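Local coordinates for SCO1/SenC family lipoprotein (Bacillus anthracis, PDB 4HDE) that probably serves as a membrane-anchored, thioredoxin-fold Sco protein, a family associated with copper delivery during cytochrome c oxidase assembly, at residues A[40-45]-A[84-89]; A[60-65]-A[160-165]; A[68-73]-A[99-104]. One frame throughout, in Å; residues are numbered along the deposited sequence. Where two conformers were deposited one is given.

Contact 1: A[40-45]-A[84-89]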
loop_
_atom_site.group_PDB
_atom_site.type_symbol
_atom_site.label_atom_id
_atom_site.label_comp_id
_atom_site.label_asym_id
_atom_site.label_seq_id
_atom_site.Cartn_x
_atom_site.Cartn_y
_atom_site.Cartn_z
HETATM N N MSE A 40 4.405 -3.505 4.288
HETATM C CA MSE A 40 4.162 -4.455 5.369
HETATM C C MSE A 40 4.881 -5.767 5.106
HETATM O O MSE A 40 5.550 -5.926 4.092
HETATM C CB MSE A 40 2.665 -4.712 5.508
HETATM C CG MSE A 40 1.979 -5.034 4.189
HETATM SE SE MSE A 40 0.601 -6.388 4.373
HETATM C CE MSE A 40 1.739 -7.965 4.413
ATOM N N PHE A 41 4.781 -6.699 6.045
ATOM C CA PHE A 41 5.312 -8.042 5.829
ATOM C C PHE A 41 4.523 -9.041 6.651
ATOM O O PHE A 41 4.000 -8.699 7.708
ATOM C CB PHE A 41 6.835 -8.136 6.060
ATOM C CG PHE A 41 7.282 -7.918 7.485
ATOM C CD1 PHE A 41 7.818 -8.962 8.232
ATOM C CD2 PHE A 41 7.220 -6.655 8.052
ATOM C CE1 PHE A 41 8.247 -8.747 9.537
ATOM C CE2 PHE A 41 7.654 -6.436 9.350
ATOM C CZ PHE A 41 8.150 -7.475 10.091
ATOM N N THR A 42 4.411 -10.269 6.159
ATOM C CA THR A 42 3.480 -11.220 6.766
ATOM C C THR A 42 3.950 -11.793 8.095
ATOM O O THR A 42 3.130 -12.259 8.881
ATOM C CB THR A 42 3.083 -12.380 5.815
ATOM O OG1 THR A 42 4.168 -13.300 5.673
ATOM C CG2 THR A 42 2.672 -11.844 4.450
ATOM N N ASN A 43 5.249 -11.755 8.363
ATOM C CA ASN A 43 5.751 -12.268 9.636
ATOM C C ASN A 43 5.881 -11.201 10.718
ATOM O O ASN A 43 6.538 -11.415 11.733
ATOM C CB ASN A 43 7.074 -13.008 9.443
ATOM C CG ASN A 43 6.879 -14.385 8.837
ATOM O OD1 ASN A 43 6.454 -15.320 9.520
ATOM N ND2 ASN A 43 7.179 -14.517 7.550
ATOM N N CYS A 44 5.241 -10.059 10.503
ATOM C CA CYS A 44 5.295 -8.961 11.465
ATOM C C CYS A 44 4.589 -9.315 12.772
ATOM O O CYS A 44 3.445 -9.755 12.764
ATOM C CB CYS A 44 4.701 -7.683 10.871
ATOM S SG CYS A 44 4.656 -6.324 12.062
ATOM N N GLN A 45 5.277 -9.113 13.890
ATOM C CA GLN A 45 4.735 -9.441 15.209
ATOM C C GLN A 45 4.122 -8.222 15.894
ATOM O O GLN A 45 3.637 -8.306 17.030
ATOM C CB GLN A 45 5.824 -10.048 16.090
ATOM C CG GLN A 45 6.354 -11.368 15.567
ATOM C CD GLN A 45 7.496 -11.907 16.403
ATOM O OE1 GLN A 45 8.190 -11.154 17.092
ATOM N NE2 GLN A 45 7.698 -13.219 16.350
ATOM N N GLU A 84 1.793 -16.970 -2.214
ATOM C CA GLU A 84 0.902 -17.756 -1.366
ATOM C C GLU A 84 0.839 -17.205 0.070
ATOM O O GLU A 84 -0.210 -17.243 0.708
ATOM C CB GLU A 84 1.286 -19.237 -1.385
ATOM C CG GLU A 84 2.644 -19.527 -0.792
ATOM C CD GLU A 84 3.087 -20.962 -1.014
ATOM O OE1 GLU A 84 2.318 -21.751 -1.607
ATOM O OE2 GLU A 84 4.215 -21.300 -0.599
ATOM N N ASN A 85 1.964 -16.709 0.571
ATOM C CA ASN A 85 1.996 -16.089 1.884
ATOM C C ASN A 85 1.096 -14.870 1.928
ATOM O O ASN A 85 0.347 -14.684 2.889
ATOM C CB ASN A 85 3.421 -15.690 2.263
ATOM C CG ASN A 85 4.382 -16.855 2.224
ATOM O OD1 ASN A 85 4.968 -17.158 1.185
ATOM N ND2 ASN A 85 4.557 -17.512 3.362
ATOM N N LEU A 86 1.160 -14.045 0.891
ATOM C CA LEU A 86 0.356 -12.823 0.859
ATOM C C LEU A 86 -1.132 -13.126 0.719
ATOM O O LEU A 86 -1.977 -12.456 1.328
ATOM C CB LEU A 86 0.814 -11.911 -0.274
ATOM C CG LEU A 86 2.224 -11.358 -0.061
ATOM C CD1 LEU A 86 2.673 -10.619 -1.312
ATOM C CD2 LEU A 86 2.278 -10.446 1.148
ATOM N N LYS A 87 -1.456 -14.139 -0.074
ATOM C CA LYS A 87 -2.845 -14.525 -0.272
ATOM C C LYS A 87 -3.449 -15.032 1.038
ATOM O O LYS A 87 -4.572 -14.661 1.410
ATOM C CB LYS A 87 -2.943 -15.584 -1.368
ATOM C CG LYS A 87 -4.369 -15.902 -1.820
ATOM C CD LYS A 87 -4.368 -16.776 -3.061
ATOM C CE LYS A 87 -5.767 -16.977 -3.603
ATOM N NZ LYS A 87 -6.332 -15.695 -4.098
ATOM N N ALA A 88 -2.708 -15.867 1.757
ATOM C CA ALA A 88 -3.192 -16.387 3.032
ATOM C C ALA A 88 -3.317 -15.277 4.070
ATOM O O ALA A 88 -4.255 -15.270 4.874
ATOM C CB ALA A 88 -2.279 -17.490 3.535
ATOM N N PHE A 89 -2.377 -14.342 4.038
ATOM C CA PHE A 89 -2.384 -13.208 4.953
ATOM C C PHE A 89 -3.626 -12.339 4.763
ATOM O O PHE A 89 -4.345 -12.056 5.726
ATOM C CB PHE A 89 -1.107 -12.377 4.774
ATOM C CG PHE A 89 -1.041 -11.142 5.651
ATOM C CD1 PHE A 89 -0.578 -11.226 6.951
ATOM C CD2 PHE A 89 -1.426 -9.902 5.159
ATOM C CE1 PHE A 89 -0.510 -10.097 7.754
ATOM C CE2 PHE A 89 -1.357 -8.774 5.959
ATOM C CZ PHE A 89 -0.901 -8.875 7.248
HETATM O O HOH W 1 3.514 -15.952 5.845
#

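Contact 2: A[60-65]-A[160-165]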
loop_
_atom_site.group_PDB
_atom_site.type_symbol
_atom_site.label_atom_id
_atom_site.label_comp_id
_atom_site.label_asym_id
_atom_site.label_seq_id
_atom_site.Cartn_x
_atom_site.Cartn_y
_atom_site.Cartn_z
ATOM N N LYS A 60 -13.659 -0.670 2.933
ATOM C CA LYS A 60 -15.093 -0.798 3.115
ATOM C C LYS A 60 -15.778 0.575 3.051
ATOM O O LYS A 60 -16.836 0.742 2.434
ATOM C CB LYS A 60 -15.377 -1.487 4.451
ATOM C CG LYS A 60 -16.796 -1.954 4.635
ATOM C CD LYS A 60 -16.980 -2.598 6.006
ATOM C CE LYS A 60 -17.889 -3.812 5.937
ATOM N NZ LYS A 60 -17.255 -4.921 5.168
HETATM N N MSE A 61 -15.171 1.564 3.691
HETATM C CA MSE A 61 -15.745 2.907 3.713
HETATM C C MSE A 61 -15.746 3.529 2.323
HETATM O O MSE A 61 -16.707 4.203 1.933
HETATM C CB MSE A 61 -14.988 3.787 4.709
HETATM C CG MSE A 61 -15.216 3.387 6.163
HETATM SE SE MSE A 61 -14.168 4.418 7.438
HETATM C CE MSE A 61 -15.130 6.120 7.348
ATOM N N ALA A 62 -14.677 3.308 1.571
ATOM C CA ALA A 62 -14.605 3.850 0.218
ATOM C C ALA A 62 -15.679 3.233 -0.667
ATOM O O ALA A 62 -16.328 3.939 -1.448
ATOM C CB ALA A 62 -13.213 3.634 -0.377
ATOM N N LYS A 63 -15.873 1.924 -0.551
ATOM C CA LYS A 63 -16.899 1.240 -1.327
ATOM C C LYS A 63 -18.282 1.818 -0.999
ATOM O O LYS A 63 -19.105 2.064 -1.888
ATOM C CB LYS A 63 -16.868 -0.255 -1.021
ATOM C CG LYS A 63 -17.745 -1.071 -1.934
ATOM C CD LYS A 63 -17.141 -1.118 -3.327
ATOM C CE LYS A 63 -17.846 -2.135 -4.209
ATOM N NZ LYS A 63 -17.040 -2.439 -5.426
ATOM N N GLU A 64 -18.548 2.034 0.285
ATOM C CA GLU A 64 -19.829 2.604 0.697
ATOM C C GLU A 64 -20.077 3.982 0.081
ATOM O O GLU A 64 -21.202 4.305 -0.284
ATOM C CB GLU A 64 -19.926 2.668 2.222
ATOM C CG GLU A 64 -21.248 3.237 2.744
ATOM C CD GLU A 64 -22.458 2.386 2.385
ATOM O OE1 GLU A 64 -22.336 1.142 2.360
ATOM O OE2 GLU A 64 -23.542 2.963 2.139
ATOM N N GLU A 65 -19.018 4.774 -0.039
ATOM C CA GLU A 65 -19.091 6.099 -0.649
ATOM C C GLU A 65 -19.106 6.051 -2.180
ATOM O O GLU A 65 -19.153 7.095 -2.830
ATOM C CB GLU A 65 -17.911 6.958 -0.187
ATOM C CG GLU A 65 -17.898 7.273 1.304
ATOM C CD GLU A 65 -18.705 8.504 1.652
ATOM O OE1 GLU A 65 -19.457 8.996 0.781
ATOM O OE2 GLU A 65 -18.585 8.987 2.800
ATOM N N ASP A 160 -10.610 12.231 6.614
ATOM C CA ASP A 160 -9.668 13.015 5.804
ATOM C C ASP A 160 -9.343 12.302 4.496
ATOM O O ASP A 160 -9.328 12.910 3.423
ATOM C CB ASP A 160 -8.348 13.232 6.562
ATOM C CG ASP A 160 -8.408 14.358 7.587
ATOM O OD1 ASP A 160 -9.496 14.910 7.832
ATOM O OD2 ASP A 160 -7.343 14.683 8.165
ATOM N N ILE A 161 -9.039 11.014 4.593
ATOM C CA ILE A 161 -8.694 10.234 3.409
ATOM C C ILE A 161 -9.856 10.173 2.426
ATOM O O ILE A 161 -9.669 10.402 1.229
ATOM C CB ILE A 161 -8.230 8.815 3.780
ATOM C CG1 ILE A 161 -7.035 8.891 4.742
ATOM C CG2 ILE A 161 -7.859 8.046 2.509
ATOM C CD1 ILE A 161 -6.594 7.553 5.304
ATOM N N ILE A 162 -11.052 9.895 2.930
ATOM C CA ILE A 162 -12.248 9.867 2.100
ATOM C C ILE A 162 -12.465 11.218 1.404
ATOM O O ILE A 162 -12.779 11.270 0.210
ATOM C CB ILE A 162 -13.483 9.478 2.941
ATOM C CG1 ILE A 162 -13.404 8.009 3.364
ATOM C CG2 ILE A 162 -14.767 9.747 2.175
ATOM C CD1 ILE A 162 -13.503 7.032 2.208
ATOM N N ARG A 163 -12.316 12.308 2.158
ATOM C CA ARG A 163 -12.451 13.662 1.615
ATOM C C ARG A 163 -11.482 13.871 0.452
ATOM O O ARG A 163 -11.852 14.391 -0.607
ATOM C CB ARG A 163 -12.187 14.694 2.727
ATOM C CG ARG A 163 -12.069 16.153 2.277
ATOM C CD ARG A 163 -11.283 16.988 3.300
ATOM N NE ARG A 163 -9.909 16.512 3.426
ATOM C CZ ARG A 163 -9.125 16.727 4.478
ATOM N NH1 ARG A 163 -7.891 16.234 4.495
ATOM N NH2 ARG A 163 -9.575 17.421 5.519
ATOM N N ASP A 164 -10.235 13.485 0.664
ATOM C CA ASP A 164 -9.215 13.650 -0.366
ATOM C C ASP A 164 -9.492 12.787 -1.608
ATOM O O ASP A 164 -9.279 13.233 -2.745
ATOM C CB ASP A 164 -7.824 13.366 0.212
ATOM C CG ASP A 164 -7.401 14.386 1.267
ATOM O OD1 ASP A 164 -7.953 15.501 1.300
ATOM O OD2 ASP A 164 -6.484 14.078 2.067
HETATM N N MSE A 165 -9.963 11.561 -1.397
HETATM C CA MSE A 165 -10.390 10.721 -2.511
HETATM C C MSE A 165 -11.510 11.372 -3.300
HETATM O O MSE A 165 -11.514 11.325 -4.534
HETATM C CB MSE A 165 -10.856 9.359 -2.008
HETATM C CG MSE A 165 -9.763 8.442 -1.544
HETATM SE SE MSE A 165 -10.519 6.934 -0.597
HETATM C CE MSE A 165 -8.933 5.836 -0.548
#

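Contact 3: A[68-73]-A[99-104]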
loop_
_atom_site.group_PDB
_atom_site.type_symbol
_atom_site.label_atom_id
_atom_site.label_comp_id
_atom_site.label_asym_id
_atom_site.label_seq_id
_atom_site.Cartn_x
_atom_site.Cartn_y
_atom_site.Cartn_z
ATOM N N ASP A 68 -14.205 4.700 -6.361
ATOM C CA ASP A 68 -13.551 3.657 -7.126
ATOM C C ASP A 68 -12.061 3.872 -6.949
ATOM O O ASP A 68 -11.488 4.758 -7.585
ATOM C CB ASP A 68 -13.945 3.814 -8.593
ATOM C CG ASP A 68 -13.498 2.660 -9.450
ATOM O OD1 ASP A 68 -12.697 1.827 -8.979
ATOM O OD2 ASP A 68 -13.953 2.590 -10.608
ATOM N N VAL A 69 -11.448 3.085 -6.067
ATOM C CA VAL A 69 -10.035 3.233 -5.757
ATOM C C VAL A 69 -9.381 1.856 -5.659
ATOM O O VAL A 69 -10.063 0.837 -5.556
ATOM C CB VAL A 69 -9.840 3.996 -4.437
ATOM C CG1 VAL A 69 -10.463 5.394 -4.536
ATOM C CG2 VAL A 69 -10.460 3.221 -3.288
ATOM N N GLN A 70 -8.049 1.846 -5.690
ATOM C CA GLN A 70 -7.263 0.619 -5.551
ATOM C C GLN A 70 -6.419 0.671 -4.288
ATOM O O GLN A 70 -6.044 1.741 -3.813
ATOM C CB GLN A 70 -6.319 0.452 -6.745
ATOM C CG GLN A 70 -7.036 0.298 -8.072
ATOM C CD GLN A 70 -7.777 -1.015 -8.187
ATOM O OE1 GLN A 70 -7.263 -2.075 -7.812
ATOM N NE2 GLN A 70 -8.990 -0.961 -8.728
ATOM N N PHE A 71 -6.121 -0.510 -3.755
ATOM C CA PHE A 71 -5.249 -0.653 -2.598
ATOM C C PHE A 71 -4.076 -1.524 -2.967
ATOM O O PHE A 71 -4.235 -2.531 -3.663
ATOM C CB PHE A 71 -6.032 -1.238 -1.423
ATOM C CG PHE A 71 -7.121 -0.323 -0.937
ATOM C CD1 PHE A 71 -6.839 0.659 -0.017
ATOM C CD2 PHE A 71 -8.400 -0.404 -1.462
ATOM C CE1 PHE A 71 -7.835 1.536 0.403
ATOM C CE2 PHE A 71 -9.390 0.462 -1.048
ATOM C CZ PHE A 71 -9.104 1.429 -0.126
ATOM N N VAL A 72 -2.898 -1.113 -2.513
ATOM C CA VAL A 72 -1.666 -1.835 -2.808
ATOM C C VAL A 72 -0.829 -1.922 -1.549
ATOM O O VAL A 72 -0.560 -0.914 -0.906
ATOM C CB VAL A 72 -0.853 -1.131 -3.917
ATOM C CG1 VAL A 72 0.484 -1.840 -4.165
ATOM C CG2 VAL A 72 -1.667 -1.049 -5.205
ATOM N N SER A 73 -0.425 -3.142 -1.206
ATOM C CA SER A 73 0.489 -3.367 -0.086
ATOM C C SER A 73 1.774 -3.985 -0.616
ATOM O O SER A 73 1.740 -5.061 -1.210
ATOM C CB SER A 73 -0.127 -4.325 0.935
ATOM O OG SER A 73 -1.347 -3.803 1.464
ATOM N N ASN A 99 -9.981 -5.125 -5.663
ATOM C CA ASN A 99 -9.219 -3.884 -5.781
ATOM C C ASN A 99 -8.088 -3.792 -4.758
ATOM O O ASN A 99 -7.722 -2.703 -4.340
ATOM C CB ASN A 99 -10.133 -2.662 -5.653
ATOM C CG ASN A 99 -10.735 -2.524 -4.258
ATOM O OD1 ASN A 99 -10.877 -3.509 -3.533
ATOM N ND2 ASN A 99 -11.086 -1.304 -3.880
ATOM N N TRP A 100 -7.548 -4.932 -4.334
ATOM C CA TRP A 100 -6.446 -4.912 -3.371
ATOM C C TRP A 100 -5.401 -5.927 -3.806
ATOM O O TRP A 100 -5.667 -7.135 -3.840
ATOM C CB TRP A 100 -6.945 -5.250 -1.964
ATOM C CG TRP A 100 -6.000 -4.925 -0.824
ATOM C CD1 TRP A 100 -4.648 -4.692 -0.883
ATOM C CD2 TRP A 100 -6.368 -4.798 0.545
ATOM N NE1 TRP A 100 -4.160 -4.434 0.385
ATOM C CE2 TRP A 100 -5.203 -4.488 1.273
ATOM C CE3 TRP A 100 -7.583 -4.909 1.233
ATOM C CZ2 TRP A 100 -5.213 -4.304 2.651
ATOM C CZ3 TRP A 100 -7.590 -4.719 2.601
ATOM C CH2 TRP A 100 -6.414 -4.419 3.295
ATOM N N ASN A 101 -4.224 -5.424 -4.164
ATOM C CA ASN A 101 -3.115 -6.272 -4.579
ATOM C C ASN A 101 -1.958 -6.145 -3.611
ATOM O O ASN A 101 -1.563 -5.036 -3.249
ATOM C CB ASN A 101 -2.678 -5.909 -5.996
ATOM C CG ASN A 101 -3.660 -6.370 -7.023
ATOM O OD1 ASN A 101 -3.583 -7.505 -7.496
ATOM N ND2 ASN A 101 -4.623 -5.513 -7.360
ATOM N N LEU A 102 -1.455 -7.286 -3.153
ATOM C CA LEU A 102 -0.291 -7.335 -2.272
ATOM C C LEU A 102 0.857 -7.836 -3.131
ATOM O O LEU A 102 0.708 -8.828 -3.847
ATOM C CB LEU A 102 -0.546 -8.255 -1.073
ATOM C CG LEU A 102 -1.672 -7.797 -0.146
ATOM C CD1 LEU A 102 -3.040 -8.294 -0.614
ATOM C CD2 LEU A 102 -1.395 -8.289 1.252
ATOM N N LEU A 103 1.987 -7.138 -3.082
ATOM C CA LEU A 103 3.048 -7.315 -4.068
ATOM C C LEU A 103 4.348 -7.843 -3.466
ATOM O O LEU A 103 4.691 -7.574 -2.310
ATOM C CB LEU A 103 3.306 -5.995 -4.803
ATOM C CG LEU A 103 2.087 -5.345 -5.467
ATOM C CD1 LEU A 103 2.479 -4.069 -6.213
ATOM C CD2 LEU A 103 1.390 -6.317 -6.406
ATOM N N THR A 104 5.078 -8.586 -4.291
ATOM C CA THR A 104 6.340 -9.184 -3.899
ATOM C C THR A 104 7.068 -9.613 -5.170
ATOM O O THR A 104 6.730 -9.150 -6.266
ATOM C CB THR A 104 6.105 -10.371 -2.943
ATOM O OG1 THR A 104 7.360 -10.768 -2.382
ATOM C CG2 THR A 104 5.456 -11.545 -3.647
HETATM O O HOH W 2 -4.869 -2.810 -6.422
#

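Contact 1: A[40-45]-A[84-89]
Thr42 and Phe89 carry most of this contact, their side chains running antiparallel alongside each other where the loop 40-45 meets the helix 84-89. The methyl CG2 of Thr42 does the touching: it lies 3.8 Å from CB of Phe89 and 3.6 Å from CD2 of Leu86, whose side chain stands roughly perpendicular to that of the threonine. Thr42 holds OG1 between its backbone N and carbonyl carbon (chi1 74°), which sends the methyl toward the helix and turns the hydroxyl to a water and Asp81. OG1 accepts a hydrogen bond from the water at 2.7 Å, and the same water receives ND2 of Asn85 at 3.1 Å. OG1 is also hydrogen-bonded to Asp81 OD1, while OD1 of Asn85 takes the backbone N of Lys82, so both polar side chains are tied to residues just before helix 83-90.

The side chains of Met40, a selenomethionine, and Phe89 point at each other from opposite directions in a Met-aromatic contact. In the conformer described, one of two modelled, the Met40 chain bends at both chi2 and chi3 and lays CE over a ring face, on the same side as Thr42 CG2, 4.0 Å from the Phe89 centroid and 27° off the normal. SE stands obliquely, 3.5 Å from CE2 of Phe89. The second conformer makes these details less certain than those at Thr42.

Thr42 is the second residue of a type I turn from Phe41 to Cys44; Cys44 and Cys48 have the CXXXC spacing characteristic of Sco proteins. The contact thus joins the end of strand 35-40 to helix 83-90, with Met40 and Phe89 both also resting on Thr52 of helix 48-64, and Phe89 meeting the ring of Phe93.

Contact 2: A[60-65]-A[160-165]
With CG1 beside its backbone N (chi1 -70°) and a further bend at chi2 (-66°), Ile162 points CD1 at the backbone of Ala62 and spreads CG2 toward Glu65. CD1 comes 3.9 Å from CA of Ala62, almost directly against the main chain and beside the small side chain of Ala62, whose CB is 4.3 Å from the same methyl; CB of Met61 flanks it at 4.4 Å. The other branch, CG2, meets Glu65 as the glutamate chain bends at chi2 and passes obliquely across it, with OE2 3.9 Å away. One turn further along, SE of the selenomethionine at Met165 reaches CB of Ala62 at 4.3 Å.

The segments 60-64 and 160-165 cross at 43° with their axes 10.7 Å apart, a gap bridged mainly by Ile162, with Met165 beside it. The C-terminal part of helix 48-64 is thereby packed against the final helix of the chain, 158-169. Leu67, in the loop after helix 48-64, packs on Ile162 and Met165.

Arg163 and its partners Asp160 and Asp164 keep their salt bridges within the second helix. Between the helices the meeting is almost wholly apolar, so it probably rests largely on apolar burial; at the exposed edge Glu65 OE1 forms a salt bridge with Lys166 of the same final helix, a charged link that may add to the packing.

Contact 3: A[68-73]-A[99-104]
Phe71, Ser73 and Trp100 form the dense side of this strand pair. CB of Phe71 sits over the Trp100 indole, 3.8 Å from the centroid of the five-membered ring and 16° off its normal, while the phenyl and indole six-membered rings meet obliquely. At the indole edge, NE1 of Trp100 gives Ser73 OG a hydrogen bond of 3.1 Å; the bond is nearly straight at 169°, and OG lies in the ring plane. Trp100 holds CG anti to its backbone N (chi1 -165°), which carries the indole alongside the neighbouring strand to reach Ser73. The same OG is bonded to Asp38 of strand 35-40, which probably positions the hydroxyl that receives the indole N-H. Met55 and Gln59 of helix 48-64 cover both Phe71 and Trp100.

Strands 70-73 and 100-103 run parallel, joined by backbone bonds from Phe71 N to Asn99 O through to Leu103 N to Ser73 O (both 2.8 Å). They belong to a beta-alpha-beta unit whose helix is 83-90, in the thioredoxin-like fold; 100-103 is an outermost strand of the sheet, and Gln20 bonds to Trp100 O and Leu102 N.

On the other face Val72 CG1 and Leu103 CD1 pack 3.6 Å apart, and a water bridges Asn101 ND2, Gln70 OE1 and Phe71 O; Asn101 OD1 is held by Asn19 ND2. The contact is more open at the start of the strands, where partly exposed Gln70 and Asn99 cross with perpendicular amides. Much of Asn99 is nonetheless buried here: ND2 adds a 2.9 Å bond to Val69 O beyond the backbone ladder and lies at the edge of the Phe71 ring, while OD1 bonds Gln59.

Overall arrangement
Contact 3 lies near the middle of the chain, its centre 14 Å from that of contact 1 and 15 Å from that of contact 2, and it touches both. Leu86 CD1 packs 3.7 Å from Leu102 O, linking the crossover helix to the edge strand, while Val69 CG2 lies 4.0 Å from Ala62 CB at the other end. Contacts 1 and 2 do not meet: their nearest atoms are about 15 Å apart. Helix 48-64 begins beside contact 1 and ends in contact 2. Segment 40-45 carries Cys44 of the CXXXC pair, the probable copper or redox site by analogy with Sco proteins, whereas contact 2 is plain packing far from it.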